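PDB 1X46: hemoglobin component VII from Tokunagayusurika akamusi, which binds heme b in a globin fold and, as in its family, probably carries or stores oxygen in the midge larva. Local coordinates for residues Glu26-Tyr31 and Ser54-Ala59; Ala107-Phe112 and Asn140-Val145; Thr114-Phe119 and Lys133-Ala138. One frame throughout, in Å; residues are numbered along the deposited sequence.

Interaction 1. Residues Glu26-Tyr31 and Ser54-Ala59; sequences EVDILY and SLKDTA
K56 lies across the outer side of the 26-31 helix turn and meets three of its side chains, V27, D28 and Y31. Its CG stands anti to the backbone N (chi1 -159°), which carries the chain away from its own loop toward that helix. From CB outward, the first atom to touch is CG, 3.7 Å from V27 CG1. CD comes next and packs on the base of the tyrosine, 3.6 Å from Y31 CD1. A bend at chi3 (44°) then brings the last two atoms over the ring. CE sits above one face, displaced toward the rim, where it makes a CH-pi contact. NZ is 3.9 Å from the centroid of the Y31 ring and only 4° off its normal, a nearly vertical cation-pi interaction. The ammonium also gives hydrogens to two waters. One, 3.2 Å from K56 NZ, makes a weak bond to D28 OD1; the other, 2.9 Å from K56 NZ, bonds weakly to Y31 OH, whose stronger partner is E53. The negative charge of D28 probably favours the ammonium here, although K56 NZ and D28 OD1 stay 4.7 Å apart and meet only through water.

K56 is the second residue of a type II beta turn from L55 to T58, in which L55 O accepts from both N and OG1 of T58. With T58 at the N-cap position of helix 59-78, this surface contact joins helix 26-36 to the short turn after helix 52-55; V27 and L30 also touch F61 of helix 59-78, while I29 packs against helix 106-123.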
loop_
_atom_site.group_PDB
_atom_site.type_symbol
_atom_site.label_atom_id
_atom_site.label_comp_id
_atom_site.label_asym_id
_atom_site.label_seq_id
_atom_site.Cartn_x
_atom_site.Cartn_y
_atom_site.Cartn_z
ATOM N N GLU A 26 -5.428 7.123 -7.597
ATOM C CA GLU A 26 -5.195 5.671 -7.685
ATOM C C GLU A 26 -4.371 5.285 -8.891
ATOM O O GLU A 26 -3.422 4.530 -8.789
ATOM C CB GLU A 26 -6.550 4.949 -7.793
ATOM C CG GLU A 26 -7.593 5.351 -6.762
ATOM C CD GLU A 26 -8.584 6.374 -7.276
ATOM O OE1 GLU A 26 -8.170 7.365 -7.880
ATOM O OE2 GLU A 26 -9.805 6.170 -7.038
ATOM N N VAL A 27 -4.716 5.829 -10.052
ATOM C CA VAL A 27 -3.995 5.493 -11.281
ATOM C C VAL A 27 -2.538 5.944 -11.184
ATOM O O VAL A 27 -1.634 5.186 -11.535
ATOM C CB VAL A 27 -4.717 6.121 -12.509
ATOM C CG1 VAL A 27 -3.815 6.186 -13.727
ATOM C CG2 VAL A 27 -6.007 5.332 -12.838
ATOM N N ASP A 28 -2.324 7.154 -10.664
ATOM C CA ASP A 28 -0.959 7.670 -10.539
ATOM C C ASP A 28 -0.171 6.853 -9.529
ATOM O O ASP A 28 1.045 6.636 -9.735
ATOM C CB ASP A 28 -0.925 9.145 -10.162
ATOM C CG ASP A 28 -1.422 10.062 -11.281
ATOM O OD1 ASP A 28 -1.414 9.668 -12.460
ATOM O OD2 ASP A 28 -1.849 11.215 -11.027
ATOM N N ILE A 29 -0.820 6.381 -8.461
ATOM C CA ILE A 29 -0.094 5.556 -7.485
ATOM C C ILE A 29 0.353 4.258 -8.152
ATOM O O ILE A 29 1.512 3.829 -7.995
ATOM C CB ILE A 29 -1.019 5.230 -6.267
ATOM C CG1 ILE A 29 -1.229 6.483 -5.409
ATOM C CG2 ILE A 29 -0.417 4.068 -5.425
ATOM C CD1 ILE A 29 -2.406 6.350 -4.444
ATOM N N LEU A 30 -0.535 3.614 -8.911
ATOM C CA LEU A 30 -0.161 2.369 -9.580
ATOM C C LEU A 30 0.893 2.583 -10.642
ATOM O O LEU A 30 1.842 1.781 -10.778
ATOM C CB LEU A 30 -1.390 1.627 -10.169
ATOM C CG LEU A 30 -1.143 0.236 -10.755
ATOM C CD1 LEU A 30 -0.563 -0.691 -9.669
ATOM C CD2 LEU A 30 -2.461 -0.358 -11.324
ATOM N N TYR A 31 0.712 3.637 -11.442
ATOM C CA TYR A 31 1.733 3.962 -12.429
ATOM C C TYR A 31 3.098 4.174 -11.754
ATOM O O TYR A 31 4.097 3.633 -12.254
ATOM C CB TYR A 31 1.307 5.206 -13.212
ATOM C CG TYR A 31 2.369 5.697 -14.154
ATOM C CD1 TYR A 31 2.414 5.251 -15.467
ATOM C CD2 TYR A 31 3.324 6.621 -13.724
ATOM C CE1 TYR A 31 3.389 5.711 -16.344
ATOM C CE2 TYR A 31 4.316 7.073 -14.605
ATOM C CZ TYR A 31 4.316 6.604 -15.905
ATOM O OH TYR A 31 5.262 7.036 -16.810
ATOM N N SER A 54 1.195 3.017 -22.421
ATOM C CA SER A 54 -0.053 2.635 -23.090
ATOM C C SER A 54 -1.130 2.274 -22.087
ATOM O O SER A 54 -2.307 2.507 -22.319
ATOM C CB SER A 54 0.182 1.403 -23.980
ATOM O OG SER A 54 1.148 1.679 -24.973
ATOM N N LEU A 55 -0.724 1.665 -20.984
ATOM C CA LEU A 55 -1.693 1.212 -19.975
ATOM C C LEU A 55 -2.407 2.338 -19.216
ATOM O O LEU A 55 -3.593 2.210 -18.854
ATOM C CB LEU A 55 -1.003 0.282 -18.976
ATOM C CG LEU A 55 -0.673 -1.122 -19.458
ATOM C CD1 LEU A 55 0.300 -1.785 -18.475
ATOM C CD2 LEU A 55 -1.938 -1.986 -19.588
ATOM N N LYS A 56 -1.714 3.427 -18.907
ATOM C CA LYS A 56 -2.315 4.534 -18.187
ATOM C C LYS A 56 -3.568 5.133 -18.936
ATOM O O LYS A 56 -3.562 5.295 -20.146
ATOM C CB LYS A 56 -1.251 5.602 -17.863
ATOM C CG LYS A 56 -1.644 6.509 -16.717
ATOM C CD LYS A 56 -0.504 7.280 -16.005
ATOM C CE LYS A 56 0.516 7.896 -16.937
ATOM N NZ LYS A 56 1.197 9.082 -16.316
ATOM N N ASP A 57 -4.638 5.434 -18.209
ATOM C CA ASP A 57 -5.893 5.899 -18.801
ATOM C C ASP A 57 -6.719 4.821 -19.511
ATOM O O ASP A 57 -7.660 5.142 -20.219
ATOM C CB ASP A 57 -5.697 7.137 -19.697
ATOM C CG ASP A 57 -5.092 8.293 -18.937
ATOM O OD1 ASP A 57 -5.742 8.777 -17.985
ATOM O OD2 ASP A 57 -3.968 8.751 -19.187
ATOM N N THR A 58 -6.368 3.558 -19.310
ATOM C CA THR A 58 -7.223 2.458 -19.766
ATOM C C THR A 58 -7.983 1.906 -18.605
ATOM O O THR A 58 -7.532 1.953 -17.445
ATOM C CB THR A 58 -6.466 1.331 -20.480
ATOM O OG1 THR A 58 -5.590 0.631 -19.566
ATOM C CG2 THR A 58 -5.559 1.915 -21.587
ATOM N N ALA A 59 -9.135 1.336 -18.915
ATOM C CA ALA A 59 -9.990 0.815 -17.863
ATOM C C ALA A 59 -9.394 -0.349 -17.079
ATOM O O ALA A 59 -9.520 -0.351 -15.866
ATOM C CB ALA A 59 -11.417 0.469 -18.414
HETATM O O HOH W 1 1.585 9.918 -13.303
HETATM O O HOH W 2 3.819 9.483 -17.488
#

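Interaction 2. Residues Ala107-Phe112 and Asn140-Val145; sequences AHFEEF and NNMYSV. With HEM (protoporphyrin IX containing Fe), chain B.
This is antiparallel helix packing on the proximal side of a globin heme pocket, between helix 106-123 and helix 129-146, the last two long helices of the fold. The two short segments run at 158° to each other with axes 11.6 Å apart, a wide spacing bridged by large side chains, F109 from one helix and M142 and Y143 from the other.

Of the side chains that meet across the two helices, F109 is the one that also touches the heme. It lies on the same side of the porphyrin as H99, the axial ligand of the iron, and its ring meets the H99 imidazole edge-to-face. F109 CE1 approaches the meso carbon CHC of the heme to 3.6 Å, and the methyl CMC stands over one face of the ring, offset toward the rim. M142 reaches the same phenyl group from the other helix: with CG anti to the backbone N (chi1 168°) and the rest of the chain extended, it comes in at about a right angle and sets its CE 3.5 Å from F109 CD1.

F112, one turn further on, lines the pocket too, with the vinyl carbon CAB of the heme over the centre of one ring face, 3.9 Å above the plane. At the pocket margin H108 ND1 donates a nearly straight hydrogen bond to E111 OE1, 3.2 Å long, within one helix.

Y143 packs beside F109. Its CE1 is 4.0 Å from F109 CB, and its CE2 lies 4.2 Å from E110 CG. The phenol hydroxyl ends close against the opposing backbone, where Y143 OH is 3.5 Å from E110 CA, and is hydrogen-bonded to OE1 of E113.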
loop_
_atom_site.group_PDB
_atom_site.type_symbol
_atom_site.label_atom_id
_atom_site.label_comp_id
_atom_site.label_asym_id
_atom_site.label_seq_id
_atom_site.Cartn_x
_atom_site.Cartn_y
_atom_site.Cartn_z
ATOM N N ALA A 107 9.986 -8.666 0.167
ATOM C CA ALA A 107 10.705 -7.581 -0.492
ATOM C C ALA A 107 9.805 -6.851 -1.491
ATOM O O ALA A 107 9.881 -5.632 -1.581
ATOM C CB ALA A 107 11.960 -8.101 -1.173
ATOM N N HIS A 108 8.942 -7.598 -2.195
ATOM C CA HIS A 108 7.979 -6.952 -3.102
ATOM C C HIS A 108 7.084 -5.983 -2.370
ATOM O O HIS A 108 6.800 -4.893 -2.874
ATOM C CB HIS A 108 7.075 -7.945 -3.842
ATOM C CG HIS A 108 7.793 -8.817 -4.788
ATOM N ND1 HIS A 108 8.915 -8.396 -5.467
ATOM C CD2 HIS A 108 7.523 -10.063 -5.202
ATOM C CE1 HIS A 108 9.355 -9.391 -6.213
ATOM N NE2 HIS A 108 8.517 -10.409 -6.088
ATOM N N PHE A 109 6.601 -6.369 -1.189
ATOM C CA PHE A 109 5.809 -5.421 -0.379
ATOM C C PHE A 109 6.617 -4.209 0.037
ATOM O O PHE A 109 6.144 -3.073 -0.023
ATOM C CB PHE A 109 5.132 -6.127 0.807
ATOM C CG PHE A 109 3.851 -6.837 0.422
ATOM C CD1 PHE A 109 2.675 -6.113 0.210
ATOM C CD2 PHE A 109 3.831 -8.220 0.247
ATOM C CE1 PHE A 109 1.506 -6.743 -0.162
ATOM C CE2 PHE A 109 2.651 -8.872 -0.119
ATOM C CZ PHE A 109 1.491 -8.153 -0.325
ATOM N N GLU A 110 7.877 -4.426 0.406
ATOM C CA GLU A 110 8.735 -3.306 0.751
ATOM C C GLU A 110 8.965 -2.365 -0.443
ATOM O O GLU A 110 9.052 -1.157 -0.254
ATOM C CB GLU A 110 10.091 -3.800 1.272
ATOM C CG GLU A 110 10.030 -4.537 2.603
ATOM C CD GLU A 110 11.414 -4.913 3.123
ATOM O OE1 GLU A 110 12.414 -4.815 2.372
ATOM O OE2 GLU A 110 11.501 -5.268 4.312
ATOM N N GLU A 111 9.036 -2.938 -1.653
ATOM C CA GLU A 111 9.192 -2.139 -2.875
ATOM C C GLU A 111 7.954 -1.254 -3.074
ATOM O O GLU A 111 8.075 -0.079 -3.433
ATOM C CB GLU A 111 9.417 -3.065 -4.066
ATOM C CG GLU A 111 10.781 -3.734 -4.032
ATOM C CD GLU A 111 10.923 -4.845 -5.048
ATOM O OE1 GLU A 111 9.885 -5.373 -5.559
ATOM O OE2 GLU A 111 12.097 -5.191 -5.374
ATOM N N PHE A 112 6.779 -1.826 -2.803
ATOM C CA PHE A 112 5.533 -1.049 -2.905
ATOM C C PHE A 112 5.568 0.099 -1.895
ATOM O O PHE A 112 5.222 1.243 -2.203
ATOM C CB PHE A 112 4.308 -1.959 -2.662
ATOM C CG PHE A 112 3.003 -1.226 -2.814
ATOM C CD1 PHE A 112 2.352 -1.231 -4.036
ATOM C CD2 PHE A 112 2.464 -0.483 -1.753
ATOM C CE1 PHE A 112 1.160 -0.526 -4.204
ATOM C CE2 PHE A 112 1.265 0.224 -1.909
ATOM C CZ PHE A 112 0.636 0.197 -3.166
ATOM N N ASN A 140 5.328 -1.407 9.295
ATOM C CA ASN A 140 5.880 -2.401 10.213
ATOM C C ASN A 140 4.763 -3.322 10.711
ATOM O O ASN A 140 4.902 -4.552 10.686
ATOM C CB ASN A 140 6.529 -1.709 11.415
ATOM C CG ASN A 140 6.963 -2.721 12.533
ATOM O OD1 ASN A 140 6.236 -2.972 13.532
ATOM N ND2 ASN A 140 8.119 -3.299 12.348
ATOM N N ASN A 141 3.671 -2.696 11.144
ATOM C CA ASN A 141 2.552 -3.453 11.698
ATOM C C ASN A 141 1.848 -4.286 10.627
ATOM O O ASN A 141 1.539 -5.452 10.851
ATOM C CB ASN A 141 1.601 -2.528 12.434
ATOM C CG ASN A 141 2.168 -2.065 13.761
ATOM O OD1 ASN A 141 3.236 -2.519 14.172
ATOM N ND2 ASN A 141 1.442 -1.154 14.447
ATOM N N MET A 142 1.639 -3.702 9.447
ATOM C CA MET A 142 1.107 -4.489 8.328
ATOM C C MET A 142 1.975 -5.739 8.080
ATOM O O MET A 142 1.464 -6.869 7.955
ATOM C CB MET A 142 1.044 -3.631 7.049
ATOM C CG MET A 142 0.779 -4.425 5.783
ATOM S SD MET A 142 1.090 -3.329 4.318
ATOM C CE MET A 142 1.420 -4.551 3.056
ATOM N N TYR A 143 3.288 -5.539 7.973
ATOM C CA TYR A 143 4.219 -6.629 7.707
ATOM C C TYR A 143 4.220 -7.708 8.788
ATOM O O TYR A 143 4.405 -8.876 8.496
ATOM C CB TYR A 143 5.660 -6.094 7.545
ATOM C CG TYR A 143 5.838 -5.131 6.383
ATOM C CD1 TYR A 143 4.937 -5.087 5.315
ATOM C CD2 TYR A 143 6.916 -4.237 6.376
ATOM C CE1 TYR A 143 5.126 -4.207 4.280
ATOM C CE2 TYR A 143 7.111 -3.355 5.330
ATOM C CZ TYR A 143 6.200 -3.344 4.295
ATOM O OH TYR A 143 6.346 -2.465 3.224
ATOM N N SER A 144 3.998 -7.300 10.033
ATOM C CA SER A 144 4.011 -8.261 11.123
ATOM C C SER A 144 2.930 -9.338 10.930
ATOM O O SER A 144 3.101 -10.470 11.374
ATOM C CB SER A 144 3.862 -7.542 12.466
ATOM O OG SER A 144 2.538 -7.104 12.673
ATOM N N VAL A 145 1.854 -8.969 10.246
ATOM C CA VAL A 145 0.741 -9.870 9.993
ATOM C C VAL A 145 0.800 -10.456 8.589
ATOM O O VAL A 145 0.450 -11.609 8.382
ATOM C CB VAL A 145 -0.600 -9.132 10.234
ATOM C CG1 VAL A 145 -1.776 -9.941 9.736
ATOM C CG2 VAL A 145 -0.749 -8.804 11.712
HETATM C CHA HEM B . -4.073 -8.646 -7.067
HETATM C CHB HEM B . -4.266 -5.610 -3.291
HETATM C CHC HEM B . 0.570 -5.338 -3.294
HETATM C CHD HEM B . 0.789 -8.347 -7.066
HETATM C C1A HEM B . -4.532 -7.803 -6.095
HETATM C C2A HEM B . -5.928 -7.526 -5.835
HETATM C C3A HEM B . -5.959 -6.691 -4.801
HETATM C C4A HEM B . -4.625 -6.446 -4.328
HETATM C CMA HEM B . -7.234 -6.108 -4.152
HETATM C CAA HEM B . -7.128 -8.027 -6.699
HETATM C CBA HEM B . -7.564 -9.490 -6.478
HETATM C CGA HEM B . -8.120 -9.668 -5.085
HETATM O O1A HEM B . -7.588 -10.502 -4.326
HETATM O O2A HEM B . -9.107 -8.968 -4.720
HETATM C C1B HEM B . -2.988 -5.225 -2.986
HETATM C C2B HEM B . -2.579 -4.289 -1.965
HETATM C C3B HEM B . -1.229 -4.214 -1.969
HETATM C C4B HEM B . -0.766 -5.133 -2.991
HETATM C CMB HEM B . -3.579 -3.511 -1.065
HETATM C CAB HEM B . -0.239 -3.383 -1.121
HETATM C CBB HEM B . -0.583 -2.633 -0.073
HETATM C C1C HEM B . 1.066 -6.111 -4.304
HETATM C C2C HEM B . 2.469 -6.307 -4.659
HETATM C C3C HEM B . 2.525 -7.110 -5.720
HETATM C C4C HEM B . 1.169 -7.496 -6.055
HETATM C CMC HEM B . 3.666 -5.673 -3.906
HETATM C CAC HEM B . 3.794 -7.609 -6.458
HETATM C C1D HEM B . -0.488 -8.731 -7.361
HETATM C C2D HEM B . -0.827 -9.641 -8.424
HETATM C C3D HEM B . -2.322 -9.738 -8.416
HETATM C C4D HEM B . -2.747 -8.838 -7.371
HETATM C CMD HEM B . 0.162 -10.361 -9.364
HETATM C CAD HEM B . -3.186 -10.596 -9.376
HETATM C CBD HEM B . -3.406 -9.870 -10.699
HETATM C CGD HEM B . -4.143 -10.768 -11.674
HETATM O O1D HEM B . -4.819 -11.728 -11.238
HETATM O O2D HEM B . -4.028 -10.532 -12.900
HETATM N NA HEM B . -3.770 -7.143 -5.157
HETATM N NB HEM B . -1.841 -5.711 -3.620
HETATM N NC HEM B . 0.294 -6.864 -5.169
HETATM N ND HEM B . -1.651 -8.279 -6.724
HETATM FE FE HEM B . -1.743 -7.004 -5.162
HETATM O O HOH W 3 -1.700 -5.403 -6.489
#

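Interaction 3. Residues Thr114-Phe119 and Lys133-Ala138; sequences TALEAF and KAWDSA
L116 and E117, adjacent on segment 114-119, face W135 and D136, adjacent on segment 133-138, so that an apolar pair lies next to an acidic one. L116 comes first. With CG anti to the backbone N (chi1 -167°), the branched end reaches toward the other helix; CD2 then meets W135 CZ3 at 3.9 Å, the two side chains crossing at about a right angle. Both residues are buried. At the other end of the indole, W135 NE1 is hydrogen-bonded to OG of S18.

E117 follows, extended beyond CG and reaching across to D136. E117 OE2 stands 3.0 Å from D136 OD1, two acceptors with no hydrogen bond between them, and the carboxylate planes are turned 52° apart. E113 brings a third carboxylate close to both. Such crowding would probably raise the proton affinity of the cluster. K132 offsets part of the charge through a salt bridge to D136 and a long, weak ion pair with E117.

F119, the end of the segment, turns elsewhere and packs on D28, I29 and N32 of helix 26-36. The contact thus ties helix 106-123 to helix 129-146, while W135 also touches V15 and W19 of helix 9-20 and L116 touches I22 in the loop that follows.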
loop_
_atom_site.group_PDB
_atom_site.type_symbol
_atom_site.label_atom_id
_atom_site.label_comp_id
_atom_site.label_asym_id
_atom_site.label_seq_id
_atom_site.Cartn_x
_atom_site.Cartn_y
_atom_site.Cartn_z
ATOM N N THR A 114 8.322 1.548 -0.681
ATOM C CA THR A 114 9.307 2.500 -1.173
ATOM C C THR A 114 8.738 3.440 -2.228
ATOM O O THR A 114 8.901 4.679 -2.134
ATOM C CB THR A 114 10.521 1.735 -1.704
ATOM O OG1 THR A 114 11.162 1.068 -0.588
ATOM C CG2 THR A 114 11.568 2.707 -2.272
ATOM N N ALA A 115 8.005 2.852 -3.180
ATOM C CA ALA A 115 7.382 3.677 -4.199
ATOM C C ALA A 115 6.313 4.611 -3.625
ATOM O O ALA A 115 6.258 5.761 -4.027
ATOM C CB ALA A 115 6.796 2.828 -5.322
ATOM N N LEU A 116 5.462 4.108 -2.716
ATOM C CA LEU A 116 4.429 4.938 -2.101
ATOM C C LEU A 116 5.057 6.076 -1.305
ATOM O O LEU A 116 4.522 7.186 -1.281
ATOM C CB LEU A 116 3.511 4.093 -1.202
ATOM C CG LEU A 116 2.210 4.816 -0.778
ATOM C CD1 LEU A 116 1.297 4.974 -1.957
ATOM C CD2 LEU A 116 1.438 4.066 0.314
ATOM N N GLU A 117 6.171 5.807 -0.591
ATOM C CA GLU A 117 6.859 6.845 0.166
ATOM C C GLU A 117 7.309 7.981 -0.747
ATOM O O GLU A 117 7.136 9.183 -0.418
ATOM C CB GLU A 117 8.070 6.308 0.944
ATOM C CG GLU A 117 7.747 5.363 2.077
ATOM C CD GLU A 117 8.987 4.663 2.625
ATOM O OE1 GLU A 117 9.941 4.405 1.856
ATOM O OE2 GLU A 117 9.008 4.362 3.837
ATOM N N ALA A 118 7.878 7.611 -1.896
ATOM C CA ALA A 118 8.301 8.622 -2.864
ATOM C C ALA A 118 7.104 9.401 -3.385
ATOM O O ALA A 118 7.160 10.605 -3.539
ATOM C CB ALA A 118 9.070 7.988 -4.006
ATOM N N PHE A 119 5.984 8.712 -3.620
ATOM C CA PHE A 119 4.786 9.389 -4.101
ATOM C C PHE A 119 4.218 10.341 -3.045
ATOM O O PHE A 119 3.802 11.449 -3.363
ATOM C CB PHE A 119 3.734 8.332 -4.450
ATOM C CG PHE A 119 2.596 8.869 -5.302
ATOM C CD1 PHE A 119 2.755 8.978 -6.674
ATOM C CD2 PHE A 119 1.398 9.267 -4.725
ATOM C CE1 PHE A 119 1.711 9.504 -7.475
ATOM C CE2 PHE A 119 0.353 9.779 -5.512
ATOM C CZ PHE A 119 0.498 9.897 -6.876
ATOM N N LYS A 133 8.080 8.634 9.408
ATOM C CA LYS A 133 8.101 7.802 10.605
ATOM C C LYS A 133 6.744 7.167 10.872
ATOM O O LYS A 133 6.682 5.982 11.190
ATOM C CB LYS A 133 8.546 8.626 11.810
ATOM C CG LYS A 133 8.863 7.791 13.026
ATOM C CD LYS A 133 9.535 8.683 14.041
ATOM C CE LYS A 133 8.492 9.276 14.952
ATOM N NZ LYS A 133 8.029 8.218 15.910
ATOM N N ALA A 134 5.668 7.943 10.696
ATOM C CA ALA A 134 4.316 7.423 10.922
ATOM C C ALA A 134 3.984 6.285 9.946
ATOM O O ALA A 134 3.509 5.213 10.368
ATOM C CB ALA A 134 3.293 8.518 10.823
ATOM N N TRP A 135 4.231 6.506 8.646
ATOM C CA TRP A 135 4.016 5.430 7.678
ATOM C C TRP A 135 4.908 4.202 7.901
ATOM O O TRP A 135 4.465 3.072 7.689
ATOM C CB TRP A 135 4.191 5.942 6.253
ATOM C CG TRP A 135 3.045 6.723 5.756
ATOM C CD1 TRP A 135 2.880 8.074 5.804
ATOM C CD2 TRP A 135 1.893 6.203 5.073
ATOM N NE1 TRP A 135 1.688 8.434 5.211
ATOM C CE2 TRP A 135 1.061 7.308 4.747
ATOM C CE3 TRP A 135 1.487 4.922 4.682
ATOM C CZ2 TRP A 135 -0.164 7.164 4.064
ATOM C CZ3 TRP A 135 0.261 4.774 4.004
ATOM C CH2 TRP A 135 -0.550 5.888 3.700
ATOM N N ASP A 136 6.147 4.426 8.348
ATOM C CA ASP A 136 7.072 3.323 8.634
ATOM C C ASP A 136 6.448 2.437 9.711
ATOM O O ASP A 136 6.506 1.213 9.606
ATOM C CB ASP A 136 8.430 3.891 9.107
ATOM C CG ASP A 136 9.358 4.266 7.954
ATOM O OD1 ASP A 136 9.018 4.012 6.792
ATOM O OD2 ASP A 136 10.471 4.780 8.120
ATOM N N SER A 137 5.851 3.072 10.723
ATOM C CA SER A 137 5.241 2.334 11.846
ATOM C C SER A 137 4.024 1.546 11.380
ATOM O O SER A 137 3.814 0.414 11.833
ATOM C CB SER A 137 4.865 3.283 12.988
ATOM O OG SER A 137 6.043 3.854 13.538
ATOM N N ALA A 138 3.230 2.152 10.498
ATOM C CA ALA A 138 2.069 1.488 9.923
ATOM C C ALA A 138 2.480 0.276 9.077
ATOM O O ALA A 138 1.939 -0.820 9.216
ATOM C CB ALA A 138 1.271 2.473 9.092
#

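How the interactions relate
Interactions 2 and 3 are successive levels of one antiparallel helix pair, 106-123 with 129-146, their centres about 10 Å apart and interaction 3 nested within the chain loop that interaction 2 closes. Only interaction 2 lines the heme pocket directly; at interaction 3 the side chain of L116 is still about 7 Å from the heme. Interaction 1 is peripheral, with its centre about 23 Å from that of interaction 2, on the opposite side of the chain's centre. It joins interaction 3 through helix 26-36: I29 CG1 packs 3.7 Å from F119 CE2, and I29 CG2 lies 4.0 Å from L116 CD1.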